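Local atomic coordinates of oxidized polyvinyl alcohol hydrolase (PDB entry 3WWC), a protein that hydrolyses beta-diketones such as 4,6-nonanedione and cleaves oxidized polyvinyl alcohol in the second step of polyvinyl alcohol degradation. Residues 40-52 / 146-160. The protein carries 1 engineered substitution. Sequence-based numbering, arbitrary orientation.
Sequences DFPHKGMKRAFIV and EGPDSSFFVAMVQCV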
ATOM      1  N   ASP A  40      20.242  -8.063  -6.351  1.00 11.17           N
ATOM      2  CA  ASP A  40      20.436  -8.128  -7.809  1.00 12.05           C
ATOM      3  C   ASP A  40      19.345  -8.842  -8.597  1.00 13.33           C
ATOM      4  O   ASP A  40      19.597  -9.534  -9.619  1.00 13.52           O
ATOM      5  CB  ASP A  40      21.813  -8.748  -8.106  1.00 13.78           C
ATOM      6  CG  ASP A  40      22.923  -7.890  -7.568  1.00 17.67           C
ATOM      7  OD1 ASP A  40      22.756  -6.651  -7.589  1.00 17.62           O
ATOM      8  OD2 ASP A  40      23.953  -8.449  -7.150  1.00 21.01           O
ATOM      9  N   PHE A  41      18.100  -8.650  -8.157  1.00 11.28           N
ATOM     10  CA  PHE A  41      16.973  -9.264  -8.873  1.00 11.86           C
ATOM     11  C   PHE A  41      16.739  -8.349 -10.057  1.00 12.29           C
ATOM     12  O   PHE A  41      16.420  -7.161  -9.904  1.00 11.78           O
ATOM     13  CB  PHE A  41      15.752  -9.276  -7.965  1.00 11.30           C
ATOM     14  CG  PHE A  41      14.555  -9.903  -8.604  1.00 11.55           C
ATOM     15  CD1 PHE A  41      14.381 -11.273  -8.528  1.00 11.97           C
ATOM     16  CD2 PHE A  41      13.614  -9.120  -9.260  1.00 12.65           C
ATOM     17  CE1 PHE A  41      13.259 -11.868  -9.092  1.00 11.88           C
ATOM     18  CE2 PHE A  41      12.475  -9.702  -9.843  1.00 13.30           C
ATOM     19  CZ  PHE A  41      12.299 -11.078  -9.751  1.00 13.91           C
ATOM     20  N   PRO A  42      16.848  -8.872 -11.282  1.00 12.28           N
ATOM     21  CA  PRO A  42      16.680  -8.055 -12.489  1.00 12.99           C
ATOM     22  C   PRO A  42      15.242  -7.779 -12.825  1.00 13.98           C
ATOM     23  O   PRO A  42      14.456  -8.719 -12.933  1.00 16.64           O
ATOM     24  CB  PRO A  42      17.341  -8.916 -13.568  1.00 14.24           C
ATOM     25  CG  PRO A  42      16.949 -10.305 -13.147  1.00 13.70           C
ATOM     26  CD  PRO A  42      17.141 -10.273 -11.608  1.00 12.44           C
ATOM     27  N   HIS A  43      14.911  -6.505 -12.974  1.00 13.23           N
ATOM     28  CA  HIS A  43      13.573  -6.140 -13.400  1.00 14.52           C
ATOM     29  C   HIS A  43      13.581  -4.792 -14.121  1.00 15.49           C
ATOM     30  O   HIS A  43      13.979  -3.792 -13.560  1.00 15.57           O
ATOM     31  CB  HIS A  43      12.605  -6.052 -12.190  1.00 12.90           C
ATOM     32  CG  HIS A  43      11.170  -5.895 -12.598  1.00 12.57           C
ATOM     33  ND1 HIS A  43      10.435  -6.932 -13.139  1.00 13.43           N
ATOM     34  CD2 HIS A  43      10.385  -4.800 -12.668  1.00 12.76           C
ATOM     35  CE1 HIS A  43       9.259  -6.473 -13.525  1.00 12.14           C
ATOM     36  NE2 HIS A  43       9.201  -5.183 -13.245  1.00 14.29           N
ATOM     37  N   LYS A  44      13.101  -4.767 -15.359  1.00 18.71           N
ATOM     38  CA  LYS A  44      13.028  -3.524 -16.150  1.00 18.85           C
ATOM     39  C   LYS A  44      14.307  -2.671 -16.144  1.00 19.77           C
ATOM     40  O   LYS A  44      14.248  -1.458 -15.993  1.00 20.81           O
ATOM     41  CB  LYS A  44      11.827  -2.673 -15.707  1.00 19.50           C
ATOM     42  CG  LYS A  44      10.467  -3.305 -16.153  1.00 19.48           C
ATOM     43  CD  LYS A  44       9.265  -2.456 -15.688  1.00 19.29           C
ATOM     44  CE  LYS A  44       7.955  -3.040 -16.208  1.00 20.19           C
ATOM     45  NZ  LYS A  44       6.773  -2.246 -15.711  1.00 16.82           N
ATOM     46  N   GLY A  45      15.456  -3.325 -16.287  1.00 19.17           N
ATOM     47  CA  GLY A  45      16.718  -2.607 -16.298  1.00 19.91           C
ATOM     48  C   GLY A  45      17.270  -2.189 -14.942  1.00 18.77           C
ATOM     49  O   GLY A  45      18.311  -1.526 -14.871  1.00 19.47           O
ATOM     50  N   MET A  46      16.557  -2.510 -13.870  1.00 16.63           N
ATOM     51  CA  MET A  46      17.032  -2.184 -12.522  1.00 15.10           C
ATOM     52  C   MET A  46      17.431  -3.468 -11.816  1.00 14.00           C
ATOM     53  O   MET A  46      17.073  -4.553 -12.259  1.00 14.39           O
ATOM     54  CB  MET A  46      15.903  -1.523 -11.717  1.00 16.27           C
ATOM     55  CG  MET A  46      15.431  -0.193 -12.328  1.00 17.46           C
ATOM     56  SD  MET A  46      14.046   0.559 -11.325  1.00 20.56           S
ATOM     57  CE  MET A  46      14.847   1.249 -10.233  1.00 21.56           C
ATOM     58  N   LYS A  47      18.202  -3.332 -10.739  1.00 14.34           N
ATOM     59  CA  LYS A  47      18.585  -4.459  -9.905  1.00 12.63           C
ATOM     60  C   LYS A  47      17.911  -4.137  -8.596  1.00 11.97           C
ATOM     61  O   LYS A  47      18.197  -3.100  -7.983  1.00 11.97           O
ATOM     62  CB  LYS A  47      20.049  -4.477  -9.659  1.00 15.12           C
ATOM     63  CG  LYS A  47      20.701  -4.397 -10.978  1.00 22.21           C
ATOM     64  CD  LYS A  47      21.039  -5.699 -11.450  1.00 27.48           C
ATOM     65  CE  LYS A  47      22.558  -5.663 -11.504  1.00 30.87           C
ATOM     66  NZ  LYS A  47      23.140  -6.765 -12.306  1.00 34.72           N
ATOM     67  N   ARG A  48      17.039  -5.046  -8.179  1.00  9.63           N
ATOM     68  CA  ARG A  48      16.253  -4.861  -6.975  1.00  9.76           C
ATOM     69  C   ARG A  48      16.563  -5.847  -5.860  1.00 11.07           C
ATOM     70  O   ARG A  48      17.181  -6.891  -6.077  1.00 10.86           O
ATOM     71  CB  ARG A  48      14.759  -4.975  -7.352  1.00  9.78           C
ATOM     72  CG  ARG A  48      14.330  -4.101  -8.471  1.00 10.67           C
ATOM     73  CD  ARG A  48      14.472  -2.598  -8.156  1.00 13.00           C
ATOM     74  NE  ARG A  48      13.774  -2.177  -6.935  1.00 10.58           N
ATOM     75  CZ  ARG A  48      12.563  -1.630  -6.945  1.00  9.87           C
ATOM     76  NH1 ARG A  48      11.906  -1.417  -8.101  1.00 10.81           N
ATOM     77  NH2 ARG A  48      12.005  -1.317  -5.782  1.00  9.91           N
ATOM     78  N   ALA A  49      16.098  -5.540  -4.649  1.00  8.84           N
ATOM     79  CA  ALA A  49      16.315  -6.413  -3.529  1.00  8.92           C
ATOM     80  C   ALA A  49      15.035  -6.568  -2.748  1.00  8.33           C
ATOM     81  O   ALA A  49      14.140  -5.701  -2.802  1.00  8.70           O
ATOM     82  CB  ALA A  49      17.410  -5.855  -2.581  1.00  9.36           C
ATOM     83  N   PHE A  50      14.965  -7.652  -1.998  1.00  7.89           N
ATOM     84  CA  PHE A  50      13.801  -7.918  -1.162  1.00  8.24           C
ATOM     85  C   PHE A  50      14.170  -8.953  -0.132  1.00  9.31           C
ATOM     86  O   PHE A  50      15.175  -9.674  -0.287  1.00  9.40           O
ATOM     87  CB  PHE A  50      12.604  -8.396  -2.003  1.00  8.31           C
ATOM     88  CG  PHE A  50      12.862  -9.642  -2.846  1.00  8.75           C
ATOM     89  CD1 PHE A  50      13.374  -9.512  -4.139  1.00 10.62           C
ATOM     90  CD2 PHE A  50      12.605 -10.923  -2.334  1.00  8.93           C
ATOM     91  CE1 PHE A  50      13.625 -10.665  -4.939  1.00 11.05           C
ATOM     92  CE2 PHE A  50      12.856 -12.069  -3.110  1.00 10.49           C
ATOM     93  CZ  PHE A  50      13.357 -11.944  -4.411  1.00  8.57           C
ATOM     94  N   ILE A  51      13.394  -9.025   0.943  1.00  9.25           N
ATOM     95  CA  ILE A  51      13.709  -9.927   2.050  1.00  9.77           C
ATOM     96  C   ILE A  51      12.559 -10.893   2.238  1.00  9.93           C
ATOM     97  O   ILE A  51      11.378 -10.499   2.277  1.00 10.20           O
ATOM     98  CB  ILE A  51      13.939  -9.113   3.336  1.00  8.83           C
ATOM     99  CG1 ILE A  51      15.108  -8.137   3.124  1.00 10.40           C
ATOM    100  CG2 ILE A  51      14.282 -10.028   4.527  1.00 10.68           C
ATOM    101  CD1 ILE A  51      15.319  -7.112   4.292  1.00 13.14           C
ATOM    102  N   VAL A  52      12.895 -12.158   2.457  1.00  9.49           N
ATOM    103  CA  VAL A  52      11.882 -13.179   2.625  1.00 10.41           C
ATOM    104  C   VAL A  52      11.932 -13.801   4.002  1.00 12.14           C
ATOM    105  O   VAL A  52      12.999 -14.257   4.466  1.00 12.95           O
ATOM    106  CB  VAL A  52      12.067 -14.344   1.595  1.00  9.72           C
ATOM    107  CG1 VAL A  52      11.017 -15.487   1.865  1.00 11.36           C
ATOM    108  CG2 VAL A  52      11.969 -13.839   0.168  1.00 11.05           C
ATOM    109  N   GLU A 146       1.641   1.092 -15.075  1.00 11.39           N
ATOM    110  CA  GLU A 146       1.739   0.826 -13.635  1.00 10.49           C
ATOM    111  C   GLU A 146       3.041   1.283 -13.049  1.00 10.55           C
ATOM    112  O   GLU A 146       3.106   1.633 -11.867  1.00  9.98           O
ATOM    113  CB  GLU A 146       1.554  -0.675 -13.363  1.00 10.85           C
ATOM    114  CG  GLU A 146       2.682  -1.533 -13.919  1.00  9.85           C
ATOM    115  CD  GLU A 146       2.431  -3.033 -13.733  1.00 12.33           C
ATOM    116  OE1 GLU A 146       1.894  -3.421 -12.684  1.00 11.70           O
ATOM    117  OE2 GLU A 146       2.775  -3.836 -14.641  1.00 13.96           O
ATOM    118  N   GLY A 147       4.097   1.312 -13.851  1.00  8.83           N
ATOM    119  CA  GLY A 147       5.395   1.699 -13.288  1.00 10.21           C
ATOM    120  C   GLY A 147       6.227   0.505 -12.848  1.00  9.95           C
ATOM    121  O   GLY A 147       5.690  -0.565 -12.615  1.00  9.97           O
ATOM    122  N   PRO A 148       7.523   0.703 -12.607  1.00  9.42           N
ATOM    123  CA  PRO A 148       8.390  -0.411 -12.242  1.00  9.13           C
ATOM    124  C   PRO A 148       8.300  -1.017 -10.864  1.00  9.89           C
ATOM    125  O   PRO A 148       8.804  -2.101 -10.683  1.00 12.23           O
ATOM    126  CB  PRO A 148       9.805   0.090 -12.591  1.00 11.28           C
ATOM    127  CG  PRO A 148       9.690   1.585 -12.644  1.00 12.35           C
ATOM    128  CD  PRO A 148       8.246   1.961 -12.873  1.00 10.19           C
ATOM    129  N   ASP A 149       7.669  -0.344  -9.898  1.00  8.42           N
ATOM    130  CA  ASP A 149       7.535  -1.001  -8.625  1.00  8.34           C
ATOM    131  C   ASP A 149       6.358  -1.981  -8.679  1.00  8.14           C
ATOM    132  O   ASP A 149       6.496  -3.118  -8.208  1.00  8.53           O
ATOM    133  CB  ASP A 149       7.296   0.034  -7.487  1.00  8.66           C
ATOM    134  CG  ASP A 149       8.584   0.440  -6.810  1.00  9.33           C
ATOM    135  OD1 ASP A 149       9.561  -0.339  -6.839  1.00  9.77           O
ATOM    136  OD2 ASP A 149       8.640   1.536  -6.216  1.00  8.53           O
ATOM    137  N   SER A 150       5.211  -1.542  -9.216  1.00  8.19           N
ATOM    138  CA  SER A 150       4.061  -2.432  -9.301  1.00  8.57           C
ATOM    139  C   SER A 150       4.434  -3.718 -10.036  1.00  9.30           C
ATOM    140  O   SER A 150       4.070  -4.823  -9.597  1.00 10.44           O
ATOM    141  CB  SER A 150       2.893  -1.685  -9.975  1.00  9.09           C
ATOM    142  OG  SER A 150       1.753  -2.526 -10.135  1.00  9.48           O
ATOM    143  N   SER A 151       5.145  -3.594 -11.165  1.00  9.37           N
ATOM    144  CA  SER A 151       5.529  -4.820 -11.897  1.00  9.84           C
ATOM    145  C   SER A 151       6.608  -5.629 -11.184  1.00  9.04           C
ATOM    146  O   SER A 151       6.589  -6.864 -11.214  1.00 10.13           O
ATOM    147  CB  SER A 151       5.966  -4.479 -13.327  1.00  9.96           C
ATOM    148  OG  SER A 151       7.044  -3.556 -13.343  1.00 11.72           O
ATOM    149  N   PHE A 152       7.521  -4.966 -10.486  1.00  9.39           N
ATOM    150  CA  PHE A 152       8.554  -5.688  -9.770  1.00  8.79           C
ATOM    151  C   PHE A 152       7.915  -6.533  -8.703  1.00  8.80           C
ATOM    152  O   PHE A 152       8.295  -7.670  -8.518  1.00  9.15           O
ATOM    153  CB  PHE A 152       9.494  -4.654  -9.107  1.00  8.43           C
ATOM    154  CG  PHE A 152      10.299  -5.183  -7.955  1.00  8.46           C
ATOM    155  CD1 PHE A 152      10.989  -6.401  -8.017  1.00  9.19           C
ATOM    156  CD2 PHE A 152      10.383  -4.429  -6.781  1.00 10.42           C
ATOM    157  CE1 PHE A 152      11.743  -6.847  -6.923  1.00  9.15           C
ATOM    158  CE2 PHE A 152      11.150  -4.887  -5.689  1.00 11.22           C
ATOM    159  CZ  PHE A 152      11.832  -6.102  -5.765  1.00 10.06           C
ATOM    160  N   PHE A 153       6.923  -6.015  -7.996  1.00  8.90           N
ATOM    161  CA  PHE A 153       6.358  -6.809  -6.879  1.00  8.07           C
ATOM    162  C   PHE A 153       5.714  -8.090  -7.382  1.00  8.21           C
ATOM    163  O   PHE A 153       5.781  -9.093  -6.705  1.00  9.48           O
ATOM    164  CB  PHE A 153       5.288  -6.002  -6.106  1.00  8.14           C
ATOM    165  CG  PHE A 153       5.769  -4.695  -5.542  1.00  7.27           C
ATOM    166  CD1 PHE A 153       7.109  -4.440  -5.241  1.00  7.96           C
ATOM    167  CD2 PHE A 153       4.831  -3.697  -5.341  1.00  7.78           C
ATOM    168  CE1 PHE A 153       7.500  -3.178  -4.749  1.00  8.47           C
ATOM    169  CE2 PHE A 153       5.185  -2.444  -4.849  1.00  8.04           C
ATOM    170  CZ  PHE A 153       6.529  -2.177  -4.551  1.00  8.35           C
ATOM    171  N   VAL A 154       5.091  -8.038  -8.554  1.00  9.81           N
ATOM    172  CA  VAL A 154       4.457  -9.239  -9.111  1.00  9.33           C
ATOM    173  C   VAL A 154       5.563 -10.236  -9.452  1.00 10.03           C
ATOM    174  O   VAL A 154       5.477 -11.395  -9.097  1.00 10.29           O
ATOM    175  CB  VAL A 154       3.643  -8.861 -10.368  1.00 10.27           C
ATOM    176  CG1 VAL A 154       3.122 -10.142 -11.089  1.00 10.56           C
ATOM    177  CG2 VAL A 154       2.454  -8.017  -9.928  1.00 10.29           C
ATOM    178  N   ALA A 155       6.601  -9.761 -10.116  1.00  9.77           N
ATOM    179  CA  ALA A 155       7.713 -10.646 -10.474  1.00 10.01           C
ATOM    180  C   ALA A 155       8.407 -11.224  -9.257  1.00 10.47           C
ATOM    181  O   ALA A 155       8.812 -12.408  -9.238  1.00 11.25           O
ATOM    182  CB  ALA A 155       8.722  -9.901 -11.319  1.00 11.68           C
ATOM    183  N   MET A 156       8.523 -10.421  -8.205  1.00  9.31           N
ATOM    184  CA  MET A 156       9.133 -10.821  -6.948  1.00  9.71           C
ATOM    185  C   MET A 156       8.349 -11.971  -6.304  1.00 10.11           C
ATOM    186  O   MET A 156       8.909 -13.012  -5.947  1.00 10.34           O
ATOM    187  CB  MET A 156       9.159  -9.585  -6.056  1.00  8.92           C
ATOM    188  CG  MET A 156       9.588  -9.847  -4.639  1.00  8.70           C
ATOM    189  SD  MET A 156       9.423  -8.384  -3.589  1.00  9.65           S
ATOM    190  CE  MET A 156       7.605  -8.291  -3.333  1.00  9.74           C
ATOM    191  N   VAL A 157       7.040 -11.804  -6.203  1.00  9.48           N
ATOM    192  CA  VAL A 157       6.212 -12.832  -5.572  1.00 10.47           C
ATOM    193  C   VAL A 157       6.196 -14.089  -6.478  1.00  9.22           C
ATOM    194  O   VAL A 157       6.297 -15.205  -5.963  1.00 11.05           O
ATOM    195  CB  VAL A 157       4.782 -12.298  -5.357  1.00  9.84           C
ATOM    196  CG1 VAL A 157       3.860 -13.440  -4.903  1.00 11.43           C
ATOM    197  CG2 VAL A 157       4.809 -11.239  -4.241  1.00 10.53           C
ATOM    198  N   GLN A 158       6.116 -13.915  -7.804  1.00 10.77           N
ATOM    199  CA  GLN A 158       6.111 -15.105  -8.695  1.00 11.27           C
ATOM    200  C   GLN A 158       7.423 -15.880  -8.563  1.00 11.09           C
ATOM    201  O   GLN A 158       7.430 -17.112  -8.589  1.00 12.04           O
ATOM    202  CB  GLN A 158       5.872 -14.671 -10.139  1.00 10.62           C
ATOM    203  CG  GLN A 158       4.424 -14.295 -10.367  1.00 14.87           C
ATOM    204  CD  GLN A 158       4.173 -13.727 -11.734  1.00 20.81           C
ATOM    205  OE1 GLN A 158       3.041 -13.797 -12.237  1.00 26.66           O
ATOM    206  NE2 GLN A 158       5.174 -13.129 -12.320  1.00 20.17           N
ATOM    207  N   CYS A 159       8.519 -15.183  -8.309  1.00 10.72           N
ATOM    208  CA  CYS A 159       9.802 -15.852  -8.135  1.00 12.97           C
ATOM    209  C   CYS A 159       9.910 -16.573  -6.787  1.00 11.82           C
ATOM    210  O   CYS A 159      10.330 -17.775  -6.699  1.00 12.82           O
ATOM    211  CB  CYS A 159      10.912 -14.794  -8.273  1.00 13.07           C
ATOM    212  SG  CYS A 159      12.567 -15.511  -8.076  1.00 17.02           S
ATOM    213  N   VAL A 160       9.512 -15.915  -5.695  1.00 10.46           N
ATOM    214  CA  VAL A 160       9.601 -16.547  -4.375  1.00 10.64           C
ATOM    215  C   VAL A 160       8.738 -17.827  -4.369  1.00 11.28           C
ATOM    216  O   VAL A 160       9.087 -18.793  -3.716  1.00 12.12           O
ATOM    217  CB  VAL A 160       9.141 -15.545  -3.265  1.00 10.38           C
ATOM    218  CG1 VAL A 160       9.090 -16.214  -1.908  1.00 12.85           C
ATOM    219  CG2 VAL A 160      10.109 -14.380  -3.229  1.00 10.55           C
TER
HETATM  220  O   HOH W   1       4.329  -3.408 -16.685  1.00 19.51           O
HETATM  221  O   HOH W   2      12.037  -2.278 -10.794  1.00 15.76           O
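Ser-151 OG sits between two nitrogens of the hairpin turn: His-43 NE2 meets it at 2.7 Å in the plane of the imidazole, in a nearly straight hydrogen bond (167°), and Lys-44 NZ donates to the same oxygen, also at 2.7 Å. The lysine chain runs extended past Pro-148, and a water links its NZ to Glu-146 OE2, which also pairs with Arg-190. A second polar grip is the salt bridge of Arg-48, whose NH1 and NH2 converge end-on on Asp-149 OD1 (2.8 Å from NH2), the oxygen lying in the guanidinium plane. Asp-149 OD2 is bound by Phe-130 N, so both carboxylate oxygens are held. Arg-48 CB lies over the face of the Phe-152 ring in a CH-pi contact, 3.8 Å from its centroid, and bends at chi2 (-63°) and chi3 (-55°) fold the chain so that the guanidinium comes to lie with one face against Phe-152 CD2. Phe-152 CA in turn covers one face of the His-43 imidazole. Among the apolar contacts, Phe-41 touches Phe-152, Ala-155 and Cys-159, the last disulfide-bonded to Cys-27. Met-156 CG rests over the centre of the Phe-50 ring, 3.8 Å from its centroid, and Val-160 CG2 reaches Phe-50 CE2 at 3.6 Å. Helix 148-160 thus packs across the edge hairpin 36-53, closed by a type I' turn, of the mixed central sheet, a helix-on-sheet layer characteristic of the alpha/beta-hydrolase fold.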